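Local coordinates for protein uncharacterized tRNA/rRNA methyltransferase HI_0380 (Haemophilus influenzae, PDB 3ILK) that probably methylates RNA with S-adenosyl-L-methionine as methyl donor, as a member of the TrmH family of SPOUT methyltransferases, at residues I10-T15 with L36-P41; E70-C75 with K108-F113; I93-C98 with L132-N137; K175-T180 with K217-E222; D181-F186 with N221-L226. All coordinates share one frame; numbering follows the deposited sequence. Where two conformers were deposited one is given.

Contact 1 of 5, residues I10-T15 with L36-P41; sequences IVLIET and LCLVSP
Val39 lays its CG2 methyl against two side chains of the neighbouring strand, 3.6 Å from Ile13 CD1 and 3.6 Å from Val11 CG1. Ile13 runs alongside Val39, pointing the same way, whereas Val11 meets it at a slant. On the other face of the sheet, Leu12 and Leu38 lie side by side, with CD1 of Leu12 3.8 Å from CD2 of Leu38, and Leu36 brings CD1 up crosswise to Leu12 CG; CG of Leu36 stands anti to its backbone N (chi1 177°), which turns CD1 toward residues 10-12. These leucines face helix 18-31, the connection of the right-handed beta-alpha-beta unit that makes the two strands parallel neighbours. Backbone hydrogen bonds join the two strands in parallel register, among them Leu12 N to Cys37 O at 2.7 Å, Val39 N to Leu12 O and Glu14 N to Val39 O. Where the strands end, one water donates to Leu12 O and Val39 O and accepts from Thr15 N, 2.9 Å away. Glu14 directs its carboxylate to Arg115, next to Gly114 of the probable S-adenosyl-L-methionine site. Leu12 O and Val39 O thus each accept two hydrogen bonds, while mostly aliphatic side chains pack on both faces.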
# COMPACT_ATOMS: atom_id res chain seq x y z
N ILE A 10 23.24 -0.80 8.37
CA ILE A 10 22.77 -2.14 8.07
C ILE A 10 23.97 -3.10 8.20
O ILE A 10 24.97 -2.94 7.52
CB ILE A 10 22.16 -2.19 6.63
CG1 ILE A 10 20.93 -1.28 6.51
CG2 ILE A 10 21.82 -3.65 6.17
CD1 ILE A 10 19.73 -1.71 7.34
N VAL A 11 23.87 -4.08 9.10
CA VAL A 11 24.98 -5.01 9.29
C VAL A 11 24.61 -6.39 8.78
O VAL A 11 23.60 -6.94 9.16
CB VAL A 11 25.37 -5.13 10.80
CG1 VAL A 11 26.58 -6.13 10.94
CG2 VAL A 11 25.61 -3.68 11.44
N LEU A 12 25.44 -6.98 7.93
CA LEU A 12 25.20 -8.33 7.46
C LEU A 12 26.26 -9.31 8.02
O LEU A 12 27.49 -9.24 7.67
CB LEU A 12 25.25 -8.35 5.92
CG LEU A 12 24.50 -7.29 5.11
CD1 LEU A 12 24.64 -7.57 3.56
CD2 LEU A 12 23.01 -7.18 5.49
N ILE A 13 25.77 -10.22 8.88
CA ILE A 13 26.63 -11.24 9.51
C ILE A 13 26.95 -12.40 8.59
O ILE A 13 26.06 -13.18 8.22
CB ILE A 13 25.99 -11.85 10.74
CG1 ILE A 13 25.46 -10.74 11.71
CG2 ILE A 13 26.98 -12.74 11.49
CD1 ILE A 13 26.52 -9.74 12.18
N GLU A 14 28.24 -12.55 8.30
CA GLU A 14 28.76 -13.69 7.51
C GLU A 14 27.91 -13.98 6.32
O GLU A 14 27.23 -14.97 6.32
CB GLU A 14 28.90 -14.95 8.36
CG GLU A 14 29.75 -14.71 9.58
CD GLU A 14 29.86 -15.94 10.46
OE1 GLU A 14 29.66 -17.09 9.97
OE2 GLU A 14 30.22 -15.78 11.61
N THR A 15 27.97 -13.14 5.30
CA THR A 15 27.27 -13.42 4.08
C THR A 15 28.05 -14.52 3.41
O THR A 15 29.25 -14.64 3.64
CB THR A 15 27.29 -12.19 3.14
OG1 THR A 15 28.66 -11.82 2.85
CG2 THR A 15 26.53 -11.03 3.75
N LEU A 36 26.36 0.43 4.98
CA LEU A 36 26.45 -1.00 4.97
C LEU A 36 27.74 -1.48 5.70
O LEU A 36 28.83 -0.97 5.46
CB LEU A 36 26.42 -1.52 3.50
CG LEU A 36 26.58 -3.03 3.39
CD1 LEU A 36 25.35 -3.74 3.98
CD2 LEU A 36 26.82 -3.47 1.90
N CYS A 37 27.57 -2.46 6.58
CA CYS A 37 28.67 -3.11 7.28
C CYS A 37 28.56 -4.64 7.17
O CYS A 37 27.49 -5.22 7.46
CB CYS A 37 28.64 -2.65 8.73
SG CYS A 37 29.90 -3.32 9.81
N LEU A 38 29.65 -5.26 6.70
CA LEU A 38 29.85 -6.71 6.59
C LEU A 38 30.73 -7.29 7.73
O LEU A 38 31.80 -6.72 8.02
CB LEU A 38 30.46 -7.04 5.22
CG LEU A 38 29.85 -6.33 3.98
CD1 LEU A 38 30.56 -6.78 2.69
CD2 LEU A 38 28.31 -6.60 3.90
N VAL A 39 30.24 -8.35 8.40
CA VAL A 39 31.04 -9.11 9.36
C VAL A 39 31.51 -10.36 8.67
O VAL A 39 30.70 -11.19 8.21
CB VAL A 39 30.28 -9.43 10.64
CG1 VAL A 39 31.18 -10.14 11.73
CG2 VAL A 39 29.64 -8.09 11.27
N SER A 40 32.83 -10.50 8.54
CA SER A 40 33.40 -11.73 7.98
C SER A 40 32.59 -12.25 6.79
O SER A 40 32.10 -13.36 6.86
CB SER A 40 33.44 -12.86 9.01
OG SER A 40 34.36 -12.53 10.00
N PRO A 41 32.44 -11.44 5.74
CA PRO A 41 31.84 -12.00 4.56
C PRO A 41 32.75 -13.10 4.07
O PRO A 41 34.00 -13.04 4.22
CB PRO A 41 31.85 -10.83 3.56
CG PRO A 41 33.00 -9.98 4.01
CD PRO A 41 32.90 -10.05 5.52
O HOH W 1 29.01 -10.48 5.97

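Contact 2 of 5, residues E70-C75 with K108-F113; sequences EAVDDC and KIAIVF
Apolar packing closed at its outer end by a salt bridge joins the turn after helix 68-71 to strand 109-113 and Lys108 just before it, on one face of the parallel sheet. Val72 supplies the inner part: its CG1 methyl is 3.8 Å from Ala110 CB and 3.9 Å from Val112 CG2, two residues whose side chains point to the same face of their strand. Cys75 comes next, its SG 3.9 Å from Ala110 CB and its CB over the backbone between Lys108 O and Ala110 N. CG1 of Val72 lies anti to its own carbonyl carbon, beside the backbone N (chi1 -62°), and this places the methyl over the strand. The chain leaves the helix at Val72 and reverses in a type II beta turn from Val72 to Cys75, closed by Cys75 N bonding to Val72 O at 3.0 Å. This turn leads into strand 77-81, which lies beside strand 109-113 in the sheet of the SPOUT methyltransferase fold. Arg9 of strand 8-13, the other neighbour, binds the carbonyl oxygens of Ala71 and Asp73. At the solvent-facing end the aliphatic chain of Lys108 slants past Asp74, with CD 3.3 Å from Asp74 O. Extended beyond CG, that chain in one of its two conformers carries Lys108 NZ to Asp74 OD1, where a salt bridge of 3.0 Å forms on the anti lone pair, the one directed away from the second carboxylate oxygen; the bridge may therefore not be constant.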
# COMPACT_ATOMS: atom_id res chain seq x y z
N GLU A 70 32.68 -4.71 16.79
CA GLU A 70 33.12 -3.67 15.87
C GLU A 70 31.95 -3.25 14.95
O GLU A 70 31.72 -2.04 14.75
CB GLU A 70 34.35 -4.11 15.06
CG GLU A 70 35.59 -4.14 15.91
CD GLU A 70 36.67 -5.02 15.31
OE1 GLU A 70 37.80 -4.52 15.16
OE2 GLU A 70 36.41 -6.22 15.02
N ALA A 71 31.18 -4.25 14.48
CA ALA A 71 30.09 -3.98 13.54
C ALA A 71 29.07 -3.00 14.10
O ALA A 71 28.46 -2.28 13.35
CB ALA A 71 29.40 -5.25 13.06
N VAL A 72 28.90 -2.96 15.42
CA VAL A 72 27.92 -2.07 16.05
C VAL A 72 28.54 -0.95 16.85
O VAL A 72 27.83 -0.24 17.59
CB VAL A 72 26.94 -2.82 16.97
CG1 VAL A 72 26.10 -3.88 16.20
CG2 VAL A 72 27.68 -3.44 18.19
N ASP A 73 29.86 -0.80 16.74
CA ASP A 73 30.62 0.33 17.30
C ASP A 73 29.83 1.65 17.11
O ASP A 73 29.41 1.99 16.00
CB ASP A 73 31.98 0.42 16.54
CG ASP A 73 32.87 1.61 16.98
OD1 ASP A 73 33.04 2.57 16.19
OD2 ASP A 73 33.43 1.56 18.09
N ASP A 74 29.63 2.39 18.20
CA ASP A 74 29.07 3.71 18.06
C ASP A 74 27.59 3.74 17.68
O ASP A 74 27.09 4.80 17.28
CB ASP A 74 29.87 4.55 17.06
CG ASP A 74 30.04 6.00 17.51
OD1 ASP A 74 29.76 6.94 16.71
OD2 ASP A 74 30.44 6.20 18.67
N CYS A 75 26.89 2.61 17.79
CA CYS A 75 25.42 2.61 17.71
C CYS A 75 24.81 2.26 19.06
O CYS A 75 25.06 1.16 19.58
CB CYS A 75 24.94 1.61 16.67
SG CYS A 75 25.61 1.89 15.03
N LYS A 108 22.64 6.76 16.71
CA LYS A 108 22.86 5.80 15.64
C LYS A 108 22.28 4.43 16.02
O LYS A 108 22.36 4.03 17.19
CB LYS A 108 24.37 5.60 15.38
CG LYS A 108 25.07 6.71 14.60
CD LYS A 108 26.55 6.36 14.43
CE LYS A 108 27.32 7.53 13.89
NZ LYS A 108 28.78 7.21 13.91
N ILE A 109 21.79 3.72 15.01
CA ILE A 109 21.06 2.51 15.13
C ILE A 109 21.81 1.51 14.23
O ILE A 109 22.14 1.82 13.05
CB ILE A 109 19.59 2.72 14.58
CG1 ILE A 109 18.85 3.81 15.35
CG2 ILE A 109 18.80 1.40 14.53
CD1 ILE A 109 18.77 5.12 14.56
N ALA A 110 22.11 0.32 14.75
CA ALA A 110 22.49 -0.78 13.82
C ALA A 110 21.32 -1.76 13.70
O ALA A 110 20.68 -2.10 14.68
CB ALA A 110 23.75 -1.48 14.35
N ILE A 111 20.96 -2.15 12.50
CA ILE A 111 20.10 -3.29 12.34
C ILE A 111 20.92 -4.44 11.80
O ILE A 111 21.48 -4.33 10.72
CB ILE A 111 18.91 -2.93 11.45
CG1 ILE A 111 18.26 -1.60 11.96
CG2 ILE A 111 17.91 -4.06 11.45
CD1 ILE A 111 17.20 -1.05 11.02
N VAL A 112 20.92 -5.57 12.53
CA VAL A 112 21.83 -6.66 12.30
C VAL A 112 21.00 -7.80 11.77
O VAL A 112 20.02 -8.21 12.40
CB VAL A 112 22.63 -7.10 13.60
CG1 VAL A 112 23.74 -8.13 13.24
CG2 VAL A 112 23.26 -5.82 14.30
N PHE A 113 21.42 -8.27 10.61
CA PHE A 113 20.84 -9.40 9.89
C PHE A 113 21.73 -10.59 10.12
O PHE A 113 22.91 -10.62 9.67
CB PHE A 113 20.68 -9.04 8.41
CG PHE A 113 19.66 -7.95 8.16
CD1 PHE A 113 19.99 -6.59 8.35
CD2 PHE A 113 18.36 -8.27 7.76
CE1 PHE A 113 19.04 -5.58 8.14
CE2 PHE A 113 17.41 -7.28 7.56
CZ PHE A 113 17.75 -5.93 7.76

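Contact 3 of 5, residues I93-C98 with L132-N137; sequences IEPREC and LNIPAN. With EDO (1,2-ethanediol), chain D.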
# COMPACT_ATOMS: atom_id res chain seq x y z
N ILE A 93 9.81 -7.70 18.31
CA ILE A 93 8.97 -6.64 17.68
C ILE A 93 8.88 -6.96 16.21
O ILE A 93 9.68 -7.70 15.73
CB ILE A 93 9.62 -5.25 17.81
CG1 ILE A 93 11.07 -5.26 17.27
CG2 ILE A 93 9.58 -4.77 19.25
CD1 ILE A 93 11.71 -3.94 17.41
N GLU A 94 7.92 -6.39 15.48
CA GLU A 94 7.86 -6.63 14.03
C GLU A 94 8.23 -5.32 13.31
O GLU A 94 8.38 -4.30 13.98
CB GLU A 94 6.48 -7.15 13.63
CG GLU A 94 6.15 -8.47 14.33
CD GLU A 94 4.70 -8.84 14.28
OE1 GLU A 94 4.40 -9.97 14.68
OE2 GLU A 94 3.85 -8.03 13.84
N PRO A 95 8.43 -5.37 11.97
CA PRO A 95 9.05 -4.27 11.22
C PRO A 95 8.36 -2.90 11.33
O PRO A 95 9.04 -1.89 11.32
CB PRO A 95 8.96 -4.76 9.78
CG PRO A 95 9.09 -6.24 9.91
CD PRO A 95 8.17 -6.51 11.07
N ARG A 96 7.03 -2.88 11.41
CA ARG A 96 6.33 -1.61 11.56
C ARG A 96 6.71 -0.90 12.88
O ARG A 96 7.19 0.22 12.86
CB ARG A 96 4.81 -1.80 11.45
CG ARG A 96 4.13 -0.56 11.00
CD ARG A 96 2.85 -0.86 10.23
NE ARG A 96 3.11 -1.57 8.98
CZ ARG A 96 2.16 -2.11 8.20
NH1 ARG A 96 2.52 -2.72 7.07
NH2 ARG A 96 0.86 -2.04 8.53
N GLU A 97 6.50 -1.55 14.02
CA GLU A 97 6.88 -0.96 15.32
C GLU A 97 8.38 -0.70 15.33
O GLU A 97 8.83 0.31 15.80
CB GLU A 97 6.58 -1.90 16.48
CG GLU A 97 6.51 -1.19 17.84
CD GLU A 97 6.54 -2.15 19.05
OE1 GLU A 97 6.11 -3.34 18.91
OE2 GLU A 97 6.96 -1.71 20.15
N CYS A 98 9.15 -1.62 14.79
CA CYS A 98 10.59 -1.43 14.77
C CYS A 98 11.01 -0.11 14.07
O CYS A 98 11.81 0.66 14.60
CB CYS A 98 11.25 -2.59 14.08
SG CYS A 98 13.01 -2.35 14.14
N LEU A 132 13.99 -8.47 15.95
CA LEU A 132 13.09 -8.12 14.87
C LEU A 132 12.64 -9.35 14.13
O LEU A 132 13.45 -10.07 13.56
CB LEU A 132 13.76 -7.10 13.94
CG LEU A 132 12.96 -6.68 12.68
CD1 LEU A 132 11.66 -6.07 13.12
CD2 LEU A 132 13.77 -5.68 11.81
N ASN A 133 11.34 -9.62 14.17
CA ASN A 133 10.85 -10.80 13.48
C ASN A 133 9.89 -10.34 12.41
O ASN A 133 9.00 -9.51 12.67
CB ASN A 133 10.15 -11.78 14.44
CG ASN A 133 9.55 -12.96 13.71
OD1 ASN A 133 8.34 -13.02 13.51
ND2 ASN A 133 10.39 -13.86 13.25
N ILE A 134 10.01 -10.93 11.22
CA ILE A 134 9.16 -10.54 10.12
C ILE A 134 7.99 -11.51 10.04
O ILE A 134 8.21 -12.71 9.76
CB ILE A 134 9.93 -10.53 8.78
CG1 ILE A 134 11.15 -9.59 8.84
CG2 ILE A 134 8.98 -10.12 7.65
CD1 ILE A 134 12.02 -9.54 7.53
N PRO A 135 6.76 -11.02 10.25
CA PRO A 135 5.62 -11.92 10.18
C PRO A 135 5.64 -12.64 8.81
O PRO A 135 5.87 -12.00 7.77
CB PRO A 135 4.43 -10.97 10.20
CG PRO A 135 4.96 -9.76 10.89
CD PRO A 135 6.33 -9.61 10.36
N ALA A 136 5.40 -13.93 8.83
CA ALA A 136 5.58 -14.71 7.63
C ALA A 136 4.74 -15.96 7.71
O ALA A 136 4.15 -16.24 8.74
CB ALA A 136 7.10 -15.03 7.41
N ASN A 137 4.62 -16.66 6.60
CA ASN A 137 3.97 -17.97 6.55
C ASN A 137 4.60 -18.85 7.65
O ASN A 137 5.81 -19.08 7.63
CB ASN A 137 4.22 -18.58 5.16
CG ASN A 137 3.53 -19.94 4.95
OD1 ASN A 137 2.91 -20.50 5.87
ND2 ASN A 137 3.64 -20.46 3.72
C1 EDO D . 13.48 -12.41 10.93
O1 EDO D . 12.11 -12.76 10.73
C2 EDO D . 14.36 -13.40 10.17
O2 EDO D . 14.83 -12.75 8.96
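Leu132 fits its CD1 methyl under the start of helix 95-104, 3.5 Å from Pro95 N and 3.6 Å from Cys98 CB. Its CG, anti to the backbone N (chi1 177°), carries CD1 toward the helix start, where the side chain crosses Pro95 nearly perpendicularly. The Pro95 and Pro135 rings meet through their CD atoms, 3.7 Å apart, and Ile134 runs across Pro95, its CG1 nearest Pro95 CG. Glu94 lays its extended chain obliquely across Pro135, its CD 3.5 Å from Pro135 CG. Behind this shell, Asn133 N gives Ile93 O a nearly straight bond of 3.0 Å (172° at the hydrogen), pairing the short edge strand 92-93 in parallel with strand 130-132. Glu94, at the N-cap position, begins the helix, while Asn133 ND2 is held by Ser82 O. Met158 and Tyr154 of the second subunit pack on Pro135 and Pro95 respectively. Ile134, assigned by similarity to the S-adenosyl-L-methionine site, directs its backbone N to O1 of a 1,2-ethanediol at 2.8 Å. That molecule, probably from the crystallisation liquor, shows that this N-H can bond to a small ligand. The prolines pack this loop against the helix start while its Ile134 N-H is turned to the diol, consistent with a place in the cofactor pocket.

Contact 4 of 5, residues K175-T180 with K217-E222; sequences KNYPTT and KLEKNE
Lys220 begins its contact at CB, which sits 3.1 Å from Asn176 ND2 and almost as near Asn176 OD1, so that the amide group of Asn176 lies against the lysine's first methylenes. Lys220 CG continues along the same amide, 3.3 Å from Asn176 ND2. This CG stands anti to the backbone N (chi1 -176°), and a bend at chi2 then swings Lys220 CD over to Pro178, 4.0 Å from Pro178 CB. A second bend at chi4 turns the end of the chain away from residues 175-180, toward Gln182. The lysine's backbone N also points at this loop, Lys220 N making a weak bond of 3.4 Å to Asn176 O. Residues 217-222 link helix 204-216 to helix 220-240, and the facing loop leads into helix 180-197, so the contact brings together the beginnings of two helices in the C-terminal helical part. Glu219 holds the N-cap position of helix 220-240; its backbone N bonds to Glu222 OE1 at 2.7 Å, reaching that oxygen from above the carboxylate plane. Thr179 is the N-cap of helix 180-197, its side chain capping a backbone N. Pro178 packs its CD against Leu218 O. The Tyr177 ring presents its edge to Leu218 O as well, with CD1 3.1 Å away, while the bent chain of Lys217 lies crosswise to Tyr177 and brings CD to 3.7 Å from CE1 of the ring. Arg211 and Arg215 of the second subunit form salt bridges with Glu219 and Glu222, respectively.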
# COMPACT_ATOMS: atom_id res chain seq x y z
N LYS A 175 -8.11 25.00 10.22
CA LYS A 175 -8.63 26.15 10.98
C LYS A 175 -9.88 26.80 10.38
O LYS A 175 -10.35 27.83 10.87
CB LYS A 175 -7.52 27.20 11.21
N ASN A 176 -10.42 26.20 9.31
CA ASN A 176 -11.70 26.60 8.76
C ASN A 176 -12.79 25.51 8.85
O ASN A 176 -12.91 24.61 7.98
CB ASN A 176 -11.56 27.11 7.32
CG ASN A 176 -12.84 27.76 6.82
OD1 ASN A 176 -13.71 28.16 7.61
ND2 ASN A 176 -12.96 27.87 5.49
N TYR A 177 -13.56 25.60 9.93
CA TYR A 177 -14.77 24.83 10.09
C TYR A 177 -15.93 25.82 10.10
O TYR A 177 -15.80 26.92 10.58
CB TYR A 177 -14.76 24.01 11.39
CG TYR A 177 -14.02 22.70 11.28
CD1 TYR A 177 -14.61 21.60 10.66
CD2 TYR A 177 -12.72 22.55 11.79
CE1 TYR A 177 -13.94 20.38 10.54
CE2 TYR A 177 -12.04 21.33 11.68
CZ TYR A 177 -12.66 20.25 11.06
OH TYR A 177 -12.01 19.04 10.94
N PRO A 178 -17.08 25.43 9.53
CA PRO A 178 -18.21 26.36 9.52
C PRO A 178 -18.68 26.71 10.94
O PRO A 178 -18.42 25.98 11.88
CB PRO A 178 -19.31 25.58 8.81
CG PRO A 178 -18.89 24.13 8.91
CD PRO A 178 -17.40 24.13 8.92
N THR A 179 -19.38 27.82 11.06
CA THR A 179 -19.92 28.24 12.34
C THR A 179 -21.20 27.46 12.58
O THR A 179 -21.72 26.82 11.67
CB THR A 179 -20.19 29.75 12.37
OG1 THR A 179 -21.12 30.09 11.33
CG2 THR A 179 -18.91 30.53 12.17
N THR A 180 -21.70 27.52 13.81
CA THR A 180 -22.96 26.87 14.19
C THR A 180 -24.09 27.40 13.33
O THR A 180 -24.95 26.65 12.89
CB THR A 180 -23.38 27.17 15.70
OG1 THR A 180 -22.28 26.98 16.59
CG2 THR A 180 -24.49 26.22 16.14
N LYS A 217 -18.66 16.08 10.80
CA LYS A 217 -17.94 17.32 11.12
C LYS A 217 -17.51 17.96 9.79
O LYS A 217 -16.38 17.79 9.31
CB LYS A 217 -16.76 17.06 12.06
CG LYS A 217 -16.59 18.17 13.14
CD LYS A 217 -15.12 18.51 13.48
CE LYS A 217 -14.29 17.27 13.83
NZ LYS A 217 -12.86 17.59 14.13
N LEU A 218 -18.45 18.66 9.16
CA LEU A 218 -18.23 19.22 7.84
C LEU A 218 -17.10 20.24 7.85
O LEU A 218 -17.04 21.11 8.73
CB LEU A 218 -19.51 19.93 7.37
CG LEU A 218 -20.73 19.04 7.12
CD1 LEU A 218 -21.91 19.90 6.69
CD2 LEU A 218 -20.43 18.04 6.05
N GLU A 219 -16.21 20.15 6.86
CA GLU A 219 -15.30 21.28 6.64
C GLU A 219 -16.08 22.44 5.96
O GLU A 219 -17.12 22.22 5.33
CB GLU A 219 -14.07 20.85 5.85
CG GLU A 219 -13.11 19.99 6.66
CD GLU A 219 -12.11 19.21 5.80
OE1 GLU A 219 -11.80 19.66 4.68
OE2 GLU A 219 -11.64 18.14 6.24
N LYS A 220 -15.56 23.66 6.10
CA LYS A 220 -16.21 24.85 5.50
C LYS A 220 -16.31 24.73 3.98
O LYS A 220 -17.34 25.09 3.40
CB LYS A 220 -15.51 26.14 5.92
CG LYS A 220 -16.19 27.45 5.42
CD LYS A 220 -17.67 27.60 5.82
CE LYS A 220 -18.34 28.77 5.05
NZ LYS A 220 -17.68 30.10 5.34
N ASN A 221 -15.27 24.18 3.35
CA ASN A 221 -15.31 23.98 1.91
C ASN A 221 -16.29 22.87 1.48
O ASN A 221 -16.96 23.01 0.47
CB ASN A 221 -13.91 23.80 1.30
CG ASN A 221 -13.41 22.40 1.39
OD1 ASN A 221 -13.23 21.72 0.37
ND2 ASN A 221 -13.18 21.93 2.63
N GLU A 222 -16.39 21.81 2.28
CA GLU A 222 -17.49 20.83 2.14
C GLU A 222 -18.88 21.48 2.30
O GLU A 222 -19.79 21.27 1.47
CB GLU A 222 -17.31 19.69 3.14
CG GLU A 222 -16.10 18.81 2.86
CD GLU A 222 -15.73 17.89 4.02
OE1 GLU A 222 -16.24 18.09 5.14
OE2 GLU A 222 -14.93 16.94 3.80

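Contact 5 of 5, residues D181-F186 with N221-L226; sequences DQLAYF and NELNIL
The helical segments 181-186 and 221-226, of helices 180-197 and 220-240, run in nearly the same direction, their axes 11.0 Å apart and inclined by 23°. Leu183 and Leu223 have the nearest CA atoms, 7.4 Å apart, so the backbones stand well back and large side chains bridge the interval. Leu223 spans most of it. Its CG lies anti to the backbone N (chi1 -176°), from where the two methyls part: CD1 goes to Phe186, 3.6 Å from CB and equally near CG, while CD2 meets Gln182 CB at 3.8 Å and, more loosely, Leu183 CD2. Phe186 and Leu223 pass one another antiparallel, each heading for the other's helix. The phenyl ring of Phe186 continues beyond the leucine to Leu226, whose CB is 3.6 Å from CE1 and whose CD1 is 3.6 Å from CZ; the two side chains cross at a slant. With CG likewise anti to its backbone N (chi1 168°), Phe186 reaches across to helix 220-240. Further along that helix, Asn227 and Leu230 also touch the ring. Gln182 contributes its aliphatic CB here and sends its OE1 back to Thr179 N at the start of its own helix. On another side Leu226 packs against Tyr213 of helix 204-216 and against Tyr213 of the second subunit, which ties this helical packing to the dimer. No hydrogen bond crosses between the two segments, so their association rests on close fit and on burial of leucine and phenylalanine carbon.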
# COMPACT_ATOMS: atom_id res chain seq x y z
N ASP A 181 -24.12 28.72 13.13
CA ASP A 181 -25.15 29.34 12.29
C ASP A 181 -25.01 28.93 10.80
O ASP A 181 -25.99 28.73 10.07
CB ASP A 181 -25.17 30.85 12.55
CG ASP A 181 -23.90 31.56 12.09
OD1 ASP A 181 -22.84 31.45 12.74
OD2 ASP A 181 -24.01 32.34 11.13
N GLN A 182 -23.79 28.77 10.34
CA GLN A 182 -23.65 28.38 8.94
C GLN A 182 -24.31 27.03 8.69
O GLN A 182 -25.14 26.90 7.77
CB GLN A 182 -22.21 28.43 8.52
CG GLN A 182 -21.78 29.81 8.13
CD GLN A 182 -20.29 30.03 8.23
OE1 GLN A 182 -19.58 29.20 8.78
NE2 GLN A 182 -19.82 31.14 7.70
N LEU A 183 -24.00 26.05 9.54
CA LEU A 183 -24.53 24.68 9.39
C LEU A 183 -26.05 24.68 9.59
O LEU A 183 -26.81 24.01 8.88
CB LEU A 183 -23.93 23.76 10.45
CG LEU A 183 -22.47 23.33 10.43
CD1 LEU A 183 -22.17 22.54 11.72
CD2 LEU A 183 -22.18 22.39 9.23
N ALA A 184 -26.49 25.46 10.55
CA ALA A 184 -27.90 25.55 10.83
C ALA A 184 -28.59 26.10 9.61
O ALA A 184 -29.60 25.55 9.18
CB ALA A 184 -28.16 26.47 12.09
N TYR A 185 -28.03 27.15 9.01
CA TYR A 185 -28.64 27.73 7.83
C TYR A 185 -28.79 26.63 6.78
O TYR A 185 -29.82 26.54 6.12
CB TYR A 185 -27.78 28.86 7.25
CG TYR A 185 -28.41 29.49 6.04
CD1 TYR A 185 -29.09 30.70 6.16
CD2 TYR A 185 -28.35 28.87 4.74
CE1 TYR A 185 -29.69 31.30 5.10
CE2 TYR A 185 -28.96 29.46 3.66
CZ TYR A 185 -29.63 30.70 3.86
OH TYR A 185 -30.25 31.39 2.86
N PHE A 186 -27.75 25.81 6.66
CA PHE A 186 -27.69 24.69 5.66
C PHE A 186 -28.79 23.66 5.89
O PHE A 186 -29.25 22.99 4.95
CB PHE A 186 -26.34 23.95 5.78
CG PHE A 186 -26.27 22.61 5.01
CD1 PHE A 186 -26.47 22.57 3.67
CD2 PHE A 186 -26.00 21.40 5.68
CE1 PHE A 186 -26.39 21.35 2.96
CE2 PHE A 186 -25.96 20.20 5.00
CZ PHE A 186 -26.12 20.17 3.64
N ASN A 221 -15.27 24.18 3.35
CA ASN A 221 -15.31 23.98 1.91
C ASN A 221 -16.29 22.87 1.48
O ASN A 221 -16.96 23.01 0.47
CB ASN A 221 -13.91 23.80 1.30
CG ASN A 221 -13.41 22.40 1.39
OD1 ASN A 221 -13.23 21.72 0.37
ND2 ASN A 221 -13.18 21.93 2.63
N GLU A 222 -16.39 21.81 2.28
CA GLU A 222 -17.49 20.83 2.14
C GLU A 222 -18.88 21.48 2.30
O GLU A 222 -19.79 21.27 1.47
CB GLU A 222 -17.31 19.69 3.14
CG GLU A 222 -16.10 18.81 2.86
CD GLU A 222 -15.73 17.89 4.02
OE1 GLU A 222 -16.24 18.09 5.14
OE2 GLU A 222 -14.93 16.94 3.80
N LEU A 223 -19.06 22.27 3.36
CA LEU A 223 -20.32 22.98 3.49
C LEU A 223 -20.55 23.79 2.21
O LEU A 223 -21.64 23.77 1.65
CB LEU A 223 -20.37 23.84 4.77
CG LEU A 223 -21.69 24.57 5.09
CD1 LEU A 223 -22.82 23.59 5.23
CD2 LEU A 223 -21.51 25.36 6.39
N ASN A 224 -19.51 24.46 1.71
CA ASN A 224 -19.62 25.24 0.48
C ASN A 224 -20.15 24.46 -0.71
O ASN A 224 -21.09 24.90 -1.39
CB ASN A 224 -18.30 25.94 0.16
CG ASN A 224 -18.06 27.12 1.08
OD1 ASN A 224 -18.99 27.57 1.73
ND2 ASN A 224 -16.83 27.61 1.14
N ILE A 225 -19.58 23.27 -0.93
CA ILE A 225 -20.06 22.41 -1.98
C ILE A 225 -21.57 22.08 -1.80
O ILE A 225 -22.35 22.22 -2.74
CB ILE A 225 -19.19 21.12 -2.07
CG1 ILE A 225 -17.95 21.37 -2.93
CG2 ILE A 225 -19.97 19.97 -2.67
CD1 ILE A 225 -16.79 22.08 -2.25
N LEU A 226 -21.96 21.63 -0.61
CA LEU A 226 -23.33 21.18 -0.32
C LEU A 226 -24.39 22.27 -0.41
O LEU A 226 -25.53 21.99 -0.84
CB LEU A 226 -23.42 20.56 1.08
CG LEU A 226 -22.71 19.24 1.36
CD1 LEU A 226 -22.80 18.95 2.89
CD2 LEU A 226 -23.22 18.07 0.49

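Contacts 1 and 2 belong to one parallel sheet, where strands 8-13 and 109-113 are neighbours: Val11 hydrogen-bonds through its backbone to Ile111 and Phe113, and Val39 packs on Ala71. Contact 1 is buried and combines backbone hydrogen bonds with aliphatic packing on both faces, whereas contact 2 runs from an apolar interior to a charged outer end. Contact 3, also buried, lies at the far edge of the sheet and adds proline packing near the probable cofactor site. Contacts 4 and 5 stand on the opposite side of the chain's centre from contacts 1 and 2 and share helix 220-240; surface contact 4 mixes aliphatic and aromatic packing against polar groups with one weak hydrogen bond, buried contact 5 is apolar. Contacts 3, 4 and 5 all touch the second subunit.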